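Local coordinates for dihydropteridine reductase (PDB 3ORF), which catalyses the NAD(P)H-dependent reduction of quinonoid dihydropteridine to tetrahydropteridine, probably supplying tetrahydrobiopterin to aromatic amino acid hydroxylases, at residues S111-G114 against M115-N119; L193-P196 against T197-K200. All coordinates share one frame; numbering follows the deposited sequence.

Contact 1 (S111-G114 against M115-N119). With NAD (nicotinamide-adenine-dinucleotide), chain E.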
loop_
_atom_site.group_PDB
_atom_site.type_symbol
_atom_site.label_atom_id
_atom_site.label_comp_id
_atom_site.label_asym_id
_atom_site.label_seq_id
_atom_site.Cartn_x
_atom_site.Cartn_y
_atom_site.Cartn_z
ATOM N N SER A 111 8.458 -7.239 -9.226
ATOM C CA SER A 111 8.825 -6.110 -8.432
ATOM C C SER A 111 7.641 -5.957 -7.453
ATOM O O SER A 111 7.821 -5.672 -6.292
ATOM C CB SER A 111 9.080 -4.887 -9.318
ATOM O OG SER A 111 7.857 -4.293 -9.749
ATOM N N VAL A 112 6.456 -6.241 -7.919
ATOM C CA VAL A 112 5.250 -6.207 -7.064
ATOM C C VAL A 112 5.423 -7.113 -5.856
ATOM O O VAL A 112 5.418 -6.665 -4.721
ATOM C CB VAL A 112 4.021 -6.612 -7.812
ATOM C CG1 VAL A 112 2.790 -6.901 -6.834
ATOM C CG2 VAL A 112 3.676 -5.572 -8.886
ATOM N N LYS A 113 5.676 -8.382 -6.088
ATOM C CA LYS A 113 5.792 -9.265 -4.940
ATOM C C LYS A 113 7.028 -8.942 -4.044
ATOM O O LYS A 113 6.913 -8.935 -2.823
ATOM C CB LYS A 113 5.699 -10.736 -5.353
ATOM C CG LYS A 113 6.439 -11.657 -4.404
ATOM C CD LYS A 113 6.501 -13.013 -4.982
ATOM C CE LYS A 113 6.101 -13.992 -3.892
ATOM N NZ LYS A 113 7.401 -14.562 -3.434
ATOM N N GLY A 114 8.170 -8.616 -4.658
ATOM C CA GLY A 114 9.309 -8.173 -3.895
ATOM C C GLY A 114 9.014 -6.993 -2.954
ATOM O O GLY A 114 9.483 -6.958 -1.831
ATOM N N MET A 115 8.312 -5.962 -3.436
ATOM C CA MET A 115 8.159 -4.710 -2.653
ATOM C C MET A 115 7.082 -4.964 -1.581
ATOM O O MET A 115 7.189 -4.454 -0.488
ATOM C CB MET A 115 7.758 -3.543 -3.551
ATOM C CG MET A 115 8.883 -3.050 -4.611
ATOM S SD MET A 115 10.365 -2.559 -3.732
ATOM C CE MET A 115 11.221 -4.170 -3.614
ATOM N N ILE A 116 6.041 -5.750 -1.911
ATOM C CA ILE A 116 5.050 -6.096 -0.907
ATOM C C ILE A 116 5.743 -6.835 0.243
ATOM O O ILE A 116 5.621 -6.457 1.382
ATOM C CB ILE A 116 3.913 -6.894 -1.492
ATOM C CG1 ILE A 116 2.995 -5.950 -2.273
ATOM C CG2 ILE A 116 3.116 -7.593 -0.347
ATOM C CD1 ILE A 116 1.882 -6.621 -3.093
ATOM N N ASP A 117 6.537 -7.841 -0.059
ATOM C CA ASP A 117 7.131 -8.658 1.007
ATOM C C ASP A 117 8.170 -7.907 1.844
ATOM O O ASP A 117 8.321 -8.130 3.042
ATOM C CB ASP A 117 7.792 -9.892 0.360
ATOM C CG ASP A 117 6.737 -10.957 -0.165
ATOM O OD1 ASP A 117 5.533 -10.944 0.188
ATOM O OD2 ASP A 117 7.161 -11.826 -0.943
ATOM N N MET A 118 8.981 -7.090 1.178
ATOM C CA MET A 118 10.037 -6.383 1.859
ATOM C C MET A 118 9.535 -5.109 2.551
ATOM O O MET A 118 9.945 -4.814 3.679
ATOM C CB MET A 118 11.156 -6.037 0.867
ATOM C CG MET A 118 12.123 -7.225 0.620
ATOM S SD MET A 118 13.539 -6.676 -0.382
ATOM C CE MET A 118 13.147 -7.397 -1.997
ATOM N N ASN A 119 8.726 -4.290 1.887
ATOM C CA ASN A 119 8.325 -3.021 2.552
ATOM C C ASN A 119 6.954 -3.088 3.275
ATOM O O ASN A 119 6.833 -2.579 4.380
ATOM C CB ASN A 119 8.325 -1.862 1.603
ATOM C CG ASN A 119 9.658 -1.714 0.842
ATOM O OD1 ASN A 119 10.734 -1.655 1.424
ATOM N ND2 ASN A 119 9.558 -1.606 -0.452
HETATM P PA NAD E . 19.323 -3.221 3.358
HETATM O O1A NAD E . 18.907 -4.055 2.201
HETATM O O2A NAD E . 20.734 -3.223 3.836
HETATM O O5B NAD E . 18.499 -3.799 4.656
HETATM C C5B NAD E . 17.151 -4.079 4.763
HETATM C C4B NAD E . 17.032 -5.172 5.840
HETATM O O4B NAD E . 15.613 -5.498 5.925
HETATM C C3B NAD E . 17.724 -6.468 5.340
HETATM O O3B NAD E . 18.379 -7.075 6.429
HETATM C C2B NAD E . 16.581 -7.414 5.029
HETATM O O2B NAD E . 16.927 -8.774 5.339
HETATM C C1B NAD E . 15.514 -6.916 6.025
HETATM N N9A NAD E . 14.105 -7.193 5.629
HETATM C C8A NAD E . 13.622 -7.106 4.362
HETATM N N7A NAD E . 12.307 -7.369 4.428
HETATM C C5A NAD E . 11.959 -7.660 5.720
HETATM C C6A NAD E . 10.749 -8.015 6.393
HETATM N N6A NAD E . 9.595 -8.222 5.711
HETATM N N1A NAD E . 10.761 -8.204 7.744
HETATM C C2A NAD E . 11.896 -8.081 8.420
HETATM N N3A NAD E . 13.050 -7.745 7.806
HETATM C C4A NAD E . 13.123 -7.555 6.471
HETATM O O3 NAD E . 18.758 -1.785 3.045
HETATM P PN NAD E . 19.147 -0.417 3.626
HETATM O O1N NAD E . 20.028 0.169 2.565
HETATM O O2N NAD E . 19.518 -0.469 5.101
HETATM O O5D NAD E . 17.770 0.440 3.572
HETATM C C5D NAD E . 16.925 0.622 4.715
HETATM C C4D NAD E . 15.597 1.285 4.300
HETATM O O4D NAD E . 15.864 2.395 3.401
HETATM C C3D NAD E . 14.585 0.407 3.555
HETATM O O3D NAD E . 13.309 0.557 4.272
HETATM C C2D NAD E . 14.477 1.037 2.159
HETATM O O2D NAD E . 13.140 0.789 1.693
HETATM C C1D NAD E . 14.645 2.507 2.602
HETATM N N1N NAD E . 14.688 3.810 1.795
HETATM C C2N NAD E . 15.871 4.339 1.112
HETATM C C3N NAD E . 15.739 5.592 0.418
HETATM C C7N NAD E . 16.903 6.290 -0.338
HETATM O O7N NAD E . 16.701 6.779 -1.466
HETATM N N7N NAD E . 18.058 6.367 0.356
HETATM C C4N NAD E . 14.509 6.293 0.428
HETATM C C5N NAD E . 13.399 5.785 1.115
HETATM C C6N NAD E . 13.493 4.572 1.778
#
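Val112 and Ile116 lie side by side one helical turn apart, pointing the same way, with CG1 of Val112 3.9 Å from CD1 of Ile116. Val112 reaches that position because CG1 is anti to its backbone N (chi1 167°). Phe124 and Tyr121 of the second subunit pack on this pair, making it part of the dimer interface. Met115, buried nearby, is folded back on the helix: its CG is 3.3 Å from Ser111 O, and its CE comes against the backbone of Gly114. The same carbonyl takes the main-chain bond from Met115 N to Ser111 O at 2.9 Å. Beyond Met115 stand Ala157 and Thr161 of helix 156-172, which carries Tyr158, the predicted proton acceptor. Helix 108-133 is one of the two long helices that build the dimer in many short-chain dehydrogenases/reductases. Its regular i to i+4 bonds, such as Ile116 N to Val112 O at 3.0 Å, run on into a wider pi-type turn at 116-119. The carbonyl O of Asp117 there accepts a hydrogen bond from the adenine amino group N6A of NAD at 3.0 Å. The other flank is looser and more open to solvent. Lys113, bent at its outer torsions, runs obliquely across the Asp117 side chain, and the salt bridge from Lys113 NZ to Asp117 OD2 is long, 3.7 Å. Replacing Asp117 by an alanine would probably leave the Lys113 ammonium without this carboxylate and its outer chain freer to turn. Asn119 OD1 accepts from Gly97 N and lies 3.4 Å from the ribose O2D of NAD.

Contact 2 (L193-P196 against T197-K200). With NAD (nicotinamide-adenine-dinucleotide), chain E.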
loop_
_atom_site.group_PDB
_atom_site.type_symbol
_atom_site.label_atom_id
_atom_site.label_comp_id
_atom_site.label_asym_id
_atom_site.label_seq_id
_atom_site.Cartn_x
_atom_site.Cartn_y
_atom_site.Cartn_z
ATOM N N LEU A 193 20.029 8.105 1.390
ATOM C CA LEU A 193 20.955 7.496 2.359
ATOM C C LEU A 193 22.248 6.992 1.708
ATOM O O LEU A 193 22.276 6.549 0.546
ATOM C CB LEU A 193 20.312 6.235 3.016
ATOM C CG LEU A 193 19.139 6.440 3.941
ATOM C CD1 LEU A 193 18.890 5.168 4.785
ATOM C CD2 LEU A 193 19.513 7.643 4.878
ATOM N N ASP A 194 23.308 6.994 2.488
ATOM C CA ASP A 194 24.572 6.440 2.032
ATOM C C ASP A 194 24.625 4.998 2.494
ATOM O O ASP A 194 25.024 4.723 3.629
ATOM C CB ASP A 194 25.764 7.203 2.593
ATOM C CG ASP A 194 27.094 6.769 1.966
ATOM O OD1 ASP A 194 27.146 5.757 1.254
ATOM O OD2 ASP A 194 28.122 7.390 2.221
ATOM N N THR A 195 24.184 4.114 1.612
ATOM C CA THR A 195 24.025 2.676 1.867
ATOM C C THR A 195 24.684 1.947 0.676
ATOM O O THR A 195 24.763 2.499 -0.419
ATOM C CB THR A 195 22.533 2.242 1.784
ATOM O OG1 THR A 195 22.016 2.611 0.488
ATOM C CG2 THR A 195 21.628 2.921 2.895
ATOM N N PRO A 196 25.139 0.692 0.879
ATOM C CA PRO A 196 25.649 -0.140 -0.268
ATOM C C PRO A 196 24.603 -0.182 -1.447
ATOM O O PRO A 196 24.970 -0.159 -2.604
ATOM C CB PRO A 196 25.812 -1.553 0.346
ATOM C CG PRO A 196 25.972 -1.334 1.870
ATOM C CD PRO A 196 25.164 -0.034 2.179
ATOM N N THR A 197 23.318 -0.154 -1.157
ATOM C CA THR A 197 22.358 -0.144 -2.229
ATOM C C THR A 197 22.519 1.106 -3.091
ATOM O O THR A 197 22.544 1.009 -4.355
ATOM C CB THR A 197 20.921 -0.442 -1.731
ATOM O OG1 THR A 197 20.961 -1.738 -1.114
ATOM C CG2 THR A 197 19.877 -0.497 -2.910
ATOM N N ASN A 198 22.634 2.274 -2.466
ATOM C CA ASN A 198 22.788 3.443 -3.289
ATOM C C ASN A 198 24.137 3.533 -3.931
ATOM O O ASN A 198 24.228 3.995 -5.046
ATOM C CB ASN A 198 22.364 4.747 -2.613
ATOM C CG ASN A 198 20.850 4.824 -2.395
ATOM O OD1 ASN A 198 20.057 4.317 -3.221
ATOM N ND2 ASN A 198 20.429 5.415 -1.267
ATOM N N ARG A 199 25.178 3.026 -3.278
ATOM C CA ARG A 199 26.463 3.021 -3.910
ATOM C C ARG A 199 26.457 2.203 -5.192
ATOM O O ARG A 199 27.155 2.574 -6.164
ATOM C CB ARG A 199 27.580 2.611 -2.944
ATOM C CG ARG A 199 27.828 3.791 -1.918
ATOM C CD ARG A 199 29.227 3.945 -1.545
ATOM N NE ARG A 199 29.407 4.867 -0.425
ATOM C CZ ARG A 199 30.311 5.835 -0.399
ATOM N NH1 ARG A 199 31.105 6.041 -1.464
ATOM N NH2 ARG A 199 30.394 6.626 0.657
ATOM N N LYS A 200 25.637 1.157 -5.226
ATOM C CA LYS A 200 25.576 0.278 -6.341
ATOM C C LYS A 200 24.807 0.919 -7.522
ATOM O O LYS A 200 25.143 0.755 -8.685
ATOM C CB LYS A 200 24.932 -1.038 -5.893
ATOM C CG LYS A 200 24.352 -1.876 -7.010
ATOM C CD LYS A 200 23.970 -3.305 -6.495
ATOM C CE LYS A 200 22.842 -3.298 -5.472
ATOM N NZ LYS A 200 22.448 -4.683 -4.993
HETATM P PA NAD E . 19.323 -3.221 3.358
HETATM O O1A NAD E . 18.907 -4.055 2.201
HETATM O O2A NAD E . 20.734 -3.223 3.836
HETATM O O5B NAD E . 18.499 -3.799 4.656
HETATM C C5B NAD E . 17.151 -4.079 4.763
HETATM C C4B NAD E . 17.032 -5.172 5.840
HETATM O O4B NAD E . 15.613 -5.498 5.925
HETATM C C3B NAD E . 17.724 -6.468 5.340
HETATM O O3B NAD E . 18.379 -7.075 6.429
HETATM C C2B NAD E . 16.581 -7.414 5.029
HETATM O O2B NAD E . 16.927 -8.774 5.339
HETATM C C1B NAD E . 15.514 -6.916 6.025
HETATM N N9A NAD E . 14.105 -7.193 5.629
HETATM C C8A NAD E . 13.622 -7.106 4.362
HETATM N N7A NAD E . 12.307 -7.369 4.428
HETATM C C5A NAD E . 11.959 -7.660 5.720
HETATM C C6A NAD E . 10.749 -8.015 6.393
HETATM N N6A NAD E . 9.595 -8.222 5.711
HETATM N N1A NAD E . 10.761 -8.204 7.744
HETATM C C2A NAD E . 11.896 -8.081 8.420
HETATM N N3A NAD E . 13.050 -7.745 7.806
HETATM C C4A NAD E . 13.123 -7.555 6.471
HETATM O O3 NAD E . 18.758 -1.785 3.045
HETATM P PN NAD E . 19.147 -0.417 3.626
HETATM O O1N NAD E . 20.028 0.169 2.565
HETATM O O2N NAD E . 19.518 -0.469 5.101
HETATM O O5D NAD E . 17.770 0.440 3.572
HETATM C C5D NAD E . 16.925 0.622 4.715
HETATM C C4D NAD E . 15.597 1.285 4.300
HETATM O O4D NAD E . 15.864 2.395 3.401
HETATM C C3D NAD E . 14.585 0.407 3.555
HETATM O O3D NAD E . 13.309 0.557 4.272
HETATM C C2D NAD E . 14.477 1.037 2.159
HETATM O O2D NAD E . 13.140 0.789 1.693
HETATM C C1D NAD E . 14.645 2.507 2.602
HETATM N N1N NAD E . 14.688 3.810 1.795
HETATM C C2N NAD E . 15.871 4.339 1.112
HETATM C C3N NAD E . 15.739 5.592 0.418
HETATM C C7N NAD E . 16.903 6.290 -0.338
HETATM O O7N NAD E . 16.701 6.779 -1.466
HETATM N N7N NAD E . 18.058 6.367 0.356
HETATM C C4N NAD E . 14.509 6.293 0.428
HETATM C C5N NAD E . 13.399 5.785 1.115
HETATM C C6N NAD E . 13.493 4.572 1.778
#
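Thr195 holds OG1 between its backbone N and carbonyl carbon (chi1 57°), which aims the hydroxyl oxygen at the first turn of helix 196-201. There Thr195 OG1 accepts from Asn198 N at 3.0 Å, a side-chain N-cap. The same rotation sets Thr195 CG2 toward the pyrophosphate of NAD, a close 3.2 Å from O1N. Asp194, with CG anti to the backbone N (chi1 -172°), swings its carboxylate out to Arg199. The guanidinium grips it side-on: Arg199 NE meets Asp194 OD1 at 3.0 Å and NH2 meets OD2 at 2.9 Å, each oxygen using its syn lone pair. The two planes are 38° apart, so this doubled salt bridge is twisted rather than flat; Phe207 adds a cation-pi contact to the same arginine. Asn198 turns back over the loop, and its ND2 donates almost straight to Leu193 O at 2.8 Å, with that oxygen lying in the amide plane. This ties the helix start to the loop that borders the nicotinamide carboxamide. Cap, salt bridge and asparagine hydrogen bond are consistent with an ordered cofactor-facing loop after the sixth parallel strand, where short-chain dehydrogenases/reductases commonly line the nicotinamide and substrate site. The chain leaves strand 184-190, passes through this loop into helix 196-201, and rests Leu193 and Thr195 on helix 213-225, where Leu213 meets both and Val216 meets Leu193.

Contacts 1 and 2 lie in series along one Rossmann-type chain: the first on helix 108-133, between strands 88-93 and 138-143, the second at the start of helix 196-201, after strand 184-190. These three strands are neighbours in the parallel part of the central sheet. The contact centres are 19 Å apart and their nearest atoms about 9 Å, so they do not touch; NAD bridges them. Contact 1 meets its adenine and reaches the ribose on the nicotinamide side, whereas contact 2 borders the pyrophosphate and nicotinamide. Contact 1 also faces the second subunit, placing cofactor binding and dimer interface on one helix, while contact 2 touches no other chain of the dimer.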